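Local coordinates for protein lipopolysaccharide heptosyltransferase 2 (Escherichia coli, PDB 1PSW) that transfers the second heptose from ADP-L-glycero-beta-D-manno-heptose to the heptosyl-Kdo2-lipid A module during synthesis of the lipopolysaccharide inner core, at residues Trp128-Met131 with Val132-Tyr135; Ala234-Thr237 with Glu238-Ala241. One frame throughout, in Å; residues are numbered along the deposited sequence.

Contact 1: Trp128-Met131 with Val132-Tyr135; sequences WPLM and VERY
The N-terminus of helix 131-137 is tied back to the loop before it, with Leu130 at the N-cap and Glu133 and Arg134 reaching back. Glu133 OE1 takes the N-H of Leu130 at 3.1 Å. The N-H comes from above the carboxylate plane, 43° out of it. The acid chain also crosses Leu130, with Glu133 CD 3.6 Å from Leu130 CB, and OE1 reaches the Pro129 ring at CD. Arg134 reaches back too. Its chain is extended from CG to NE (chi3 -170°), which carries the guanidinium to the carbonyl of Trp128. Arg134 NE at 2.7 Å and Arg134 NH2 at 2.9 Å grip Trp128 O side-on, and that oxygen lies in the guanidinium plane. Trp128 CB rests on Arg134 CG at 3.6 Å, while its ring meets that of Trp108 edge-to-face. Leu130 O accepts from Arg134 N and, weakly, from Glu133 N.

Within the first turn, the selenomethionine Met131 meets Tyr135. Met131 SE lies 4.8 Å from the centroid of the Tyr135 ring and is oblique to it, and the bend at chi3 (-104°) brings CE to within 3.6 Å of Tyr135 CZ. Helix 11-27 touches Met131, Val132 and Tyr135. The arrangement is typical of a helix N-terminus whose third residue past the N-cap bonds back to the N-cap N-H, here with a Met-aromatic contact along the first turn.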
loop_
_atom_site.group_PDB
_atom_site.type_symbol
_atom_site.label_atom_id
_atom_site.label_comp_id
_atom_site.label_asym_id
_atom_site.label_seq_id
_atom_site.Cartn_x
_atom_site.Cartn_y
_atom_site.Cartn_z
ATOM N N TRP A 128 3.608 14.462 14.600
ATOM C CA TRP A 128 3.509 13.820 13.280
ATOM C C TRP A 128 2.531 12.652 13.386
ATOM O O TRP A 128 2.942 11.498 13.459
ATOM C CB TRP A 128 4.875 13.291 12.838
ATOM C CG TRP A 128 5.963 14.301 12.969
ATOM C CD1 TRP A 128 6.739 14.535 14.069
ATOM C CD2 TRP A 128 6.357 15.264 11.989
ATOM N NE1 TRP A 128 7.590 15.584 13.836
ATOM C CE2 TRP A 128 7.375 16.055 12.568
ATOM C CE3 TRP A 128 5.944 15.542 10.680
ATOM C CZ2 TRP A 128 7.990 17.105 11.878
ATOM C CZ3 TRP A 128 6.555 16.587 9.996
ATOM C CH2 TRP A 128 7.565 17.355 10.598
ATOM N N PRO A 129 1.220 12.944 13.379
ATOM C CA PRO A 129 0.161 11.931 13.487
ATOM C C PRO A 129 0.011 10.959 12.318
ATOM O O PRO A 129 -0.442 9.829 12.510
ATOM C CB PRO A 129 -1.092 12.773 13.698
ATOM C CG PRO A 129 -0.797 13.996 12.894
ATOM C CD PRO A 129 0.642 14.294 13.243
ATOM N N LEU A 130 0.392 11.380 11.117
ATOM C CA LEU A 130 0.260 10.516 9.945
ATOM C C LEU A 130 1.587 9.932 9.483
ATOM O O LEU A 130 2.598 10.618 9.483
ATOM C CB LEU A 130 -0.380 11.299 8.791
ATOM C CG LEU A 130 -1.760 11.910 9.077
ATOM C CD1 LEU A 130 -2.303 12.577 7.818
ATOM C CD2 LEU A 130 -2.703 10.821 9.551
HETATM N N MSE A 131 1.577 8.662 9.095
HETATM C CA MSE A 131 2.787 8.023 8.612
HETATM C C MSE A 131 3.316 8.746 7.384
HETATM O O MSE A 131 4.524 8.887 7.231
HETATM C CB MSE A 131 2.538 6.555 8.249
HETATM C CG MSE A 131 3.558 6.002 7.248
HETATM SE SE MSE A 131 3.429 4.087 6.928
HETATM C CE MSE A 131 4.951 3.476 7.945
ATOM N N VAL A 132 2.421 9.209 6.510
ATOM C CA VAL A 132 2.850 9.905 5.293
ATOM C C VAL A 132 3.632 11.170 5.627
ATOM O O VAL A 132 4.593 11.521 4.931
ATOM C CB VAL A 132 1.654 10.296 4.380
ATOM C CG1 VAL A 132 0.784 11.371 5.045
ATOM C CG2 VAL A 132 2.178 10.800 3.044
ATOM N N GLU A 133 3.223 11.859 6.687
ATOM C CA GLU A 133 3.918 13.065 7.103
ATOM C C GLU A 133 5.310 12.694 7.618
ATOM O O GLU A 133 6.279 13.401 7.356
ATOM C CB GLU A 133 3.120 13.794 8.190
ATOM C CG GLU A 133 1.724 14.200 7.729
ATOM C CD GLU A 133 0.857 14.721 8.861
ATOM O OE1 GLU A 133 0.997 14.217 9.998
ATOM O OE2 GLU A 133 0.020 15.616 8.612
ATOM N N ARG A 134 5.415 11.576 8.331
ATOM C CA ARG A 134 6.704 11.155 8.858
ATOM C C ARG A 134 7.707 10.824 7.762
ATOM O O ARG A 134 8.899 11.106 7.904
ATOM C CB ARG A 134 6.538 9.958 9.800
ATOM C CG ARG A 134 5.699 10.298 11.023
ATOM C CD ARG A 134 5.572 9.140 12.001
ATOM N NE ARG A 134 4.568 9.449 13.013
ATOM C CZ ARG A 134 4.208 8.632 13.999
ATOM N NH1 ARG A 134 4.777 7.438 14.122
ATOM N NH2 ARG A 134 3.261 9.007 14.853
ATOM N N TYR A 135 7.243 10.228 6.669
ATOM C CA TYR A 135 8.143 9.902 5.564
ATOM C C TYR A 135 8.569 11.172 4.849
ATOM O O TYR A 135 9.749 11.385 4.584
ATOM C CB TYR A 135 7.474 8.964 4.553
ATOM C CG TYR A 135 7.440 7.516 4.979
ATOM C CD1 TYR A 135 8.381 7.006 5.878
ATOM C CD2 TYR A 135 6.494 6.640 4.453
ATOM C CE1 TYR A 135 8.375 5.663 6.239
ATOM C CE2 TYR A 135 6.484 5.297 4.807
ATOM C CZ TYR A 135 7.431 4.815 5.704
ATOM O OH TYR A 135 7.429 3.483 6.058
#

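Contact 2: Ala234-Thr237 with Glu238-Ala241; sequences ALNT and EQQA
The backbone leaves the extended Leu235 and Asn236 and turns at once into the short helix 237-240, where Gln240 N bonds to Asn236 O at 2.9 Å and Ala241 N makes a weak bond to Thr237 O.

Asn236 is the N-cap. Its OD1 accepts from Gln239 N at 2.7 Å, with the donor tilted from the plane of the side-chain carbonyl. With CG set between the backbone N and the carbonyl carbon (chi1 60°), the amide folds over the start of the helix. The return bond comes from Gln239. Its side chain runs back, and OE1 takes the N-H of Asn236 at 2.9 Å. That bond is nearly straight, at 170°, and the N-H lies in the plane of the Gln239 amide, on a lone pair of OE1. Each residue therefore gives its backbone N-H to the other's side-chain oxygen.

The two side chains cross at about a right angle, yet their amide planes are only 21° apart. Asn236 ND2 lies 3.2 Å from Gln239 CD. Gln239 CB also packs on Leu235 CB at 3.8 Å. Lys207 of helix 199-211 touches both Leu235 and Gln239, and Ile210 of that helix touches Gln239 too. On the outer side, the Glu238 chain is bent at chi2 and brings its OE2 to 3.6 Å from Thr237 CB.

A leucine in place of Gln239 would probably leave the Asn236 N-H without its acceptor and reduce the box to the single bond at Asn236 OD1. The reciprocal pair of bonds is the capping box, a standard N-terminal helix motif built here from asparagine and glutamine.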
loop_
_atom_site.group_PDB
_atom_site.type_symbol
_atom_site.label_atom_id
_atom_site.label_comp_id
_atom_site.label_asym_id
_atom_site.label_seq_id
_atom_site.Cartn_x
_atom_site.Cartn_y
_atom_site.Cartn_z
ATOM N N ALA A 234 -19.388 -20.014 -0.937
ATOM C CA ALA A 234 -20.673 -19.576 -0.411
ATOM C C ALA A 234 -21.620 -19.132 -1.516
ATOM O O ALA A 234 -22.775 -18.791 -1.258
ATOM C CB ALA A 234 -20.467 -18.441 0.581
ATOM N N LEU A 235 -21.131 -19.135 -2.751
ATOM C CA LEU A 235 -21.947 -18.715 -3.886
ATOM C C LEU A 235 -22.386 -19.931 -4.684
ATOM O O LEU A 235 -21.737 -20.973 -4.634
ATOM C CB LEU A 235 -21.147 -17.776 -4.795
ATOM C CG LEU A 235 -20.316 -16.673 -4.132
ATOM C CD1 LEU A 235 -19.716 -15.795 -5.214
ATOM C CD2 LEU A 235 -21.162 -15.852 -3.182
ATOM N N ASN A 236 -23.495 -19.808 -5.408
ATOM C CA ASN A 236 -23.972 -20.916 -6.229
ATOM C C ASN A 236 -23.166 -20.947 -7.528
ATOM O O ASN A 236 -22.296 -20.104 -7.742
ATOM C CB ASN A 236 -25.471 -20.774 -6.537
ATOM C CG ASN A 236 -25.801 -19.498 -7.290
ATOM O OD1 ASN A 236 -25.140 -19.150 -8.266
ATOM N ND2 ASN A 236 -26.839 -18.802 -6.843
ATOM N N THR A 237 -23.457 -21.918 -8.387
ATOM C CA THR A 237 -22.747 -22.068 -9.658
ATOM C C THR A 237 -22.837 -20.836 -10.552
ATOM O O THR A 237 -21.830 -20.368 -11.084
ATOM C CB THR A 237 -23.281 -23.284 -10.449
ATOM O OG1 THR A 237 -23.057 -24.478 -9.693
ATOM C CG2 THR A 237 -22.575 -23.406 -11.799
ATOM N N GLU A 238 -24.045 -20.312 -10.714
ATOM C CA GLU A 238 -24.253 -19.139 -11.550
ATOM C C GLU A 238 -23.444 -17.937 -11.056
ATOM O O GLU A 238 -22.855 -17.209 -11.852
ATOM C CB GLU A 238 -25.744 -18.783 -11.596
ATOM C CG GLU A 238 -26.650 -19.869 -12.186
ATOM C CD GLU A 238 -26.670 -21.146 -11.357
ATOM O OE1 GLU A 238 -26.973 -21.072 -10.145
ATOM O OE2 GLU A 238 -26.395 -22.229 -11.918
ATOM N N GLN A 239 -23.411 -17.740 -9.742
ATOM C CA GLN A 239 -22.683 -16.617 -9.157
ATOM C C GLN A 239 -21.174 -16.829 -9.225
ATOM O O GLN A 239 -20.424 -15.892 -9.481
ATOM C CB GLN A 239 -23.121 -16.407 -7.702
ATOM C CG GLN A 239 -24.627 -16.190 -7.550
ATOM C CD GLN A 239 -25.094 -16.273 -6.106
ATOM O OE1 GLN A 239 -24.683 -17.164 -5.358
ATOM N NE2 GLN A 239 -25.979 -15.365 -5.718
ATOM N N GLN A 240 -20.729 -18.061 -9.000
ATOM C CA GLN A 240 -19.300 -18.360 -9.043
ATOM C C GLN A 240 -18.686 -18.047 -10.403
ATOM O O GLN A 240 -17.479 -17.822 -10.515
ATOM C CB GLN A 240 -19.050 -19.826 -8.696
ATOM C CG GLN A 240 -19.300 -20.162 -7.237
ATOM C CD GLN A 240 -18.884 -21.577 -6.886
ATOM O OE1 GLN A 240 -18.965 -21.997 -5.733
ATOM N NE2 GLN A 240 -18.437 -22.323 -7.887
ATOM N N ALA A 241 -19.520 -18.036 -11.437
ATOM C CA ALA A 241 -19.056 -17.743 -12.789
ATOM C C ALA A 241 -18.686 -16.270 -12.918
ATOM O O ALA A 241 -18.025 -15.863 -13.876
ATOM C CB ALA A 241 -20.142 -18.092 -13.798
#

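Overall arrangement
Both contacts start a short helix, and in each the third residue past the N-cap bonds back to the N-cap N-H. The acceptor is a carboxylate in contact 1 and a neutral amide in contact 2. Only contact 2 has the reciprocal side-chain bond of a capping box. Contact 1 is partly buried, follows strand 119-121 of the first parallel sheet and packs on helix 11-27. It adds an arginine grip and a selenium-aromatic contact. Contact 2 is a surface contact beside helix 199-211, before strand 243-245 of the second sheet. Their centres are about 43 Å apart, on opposite sides of the chain's centre, consistent with the two domains of a GT-B glycosyltransferase.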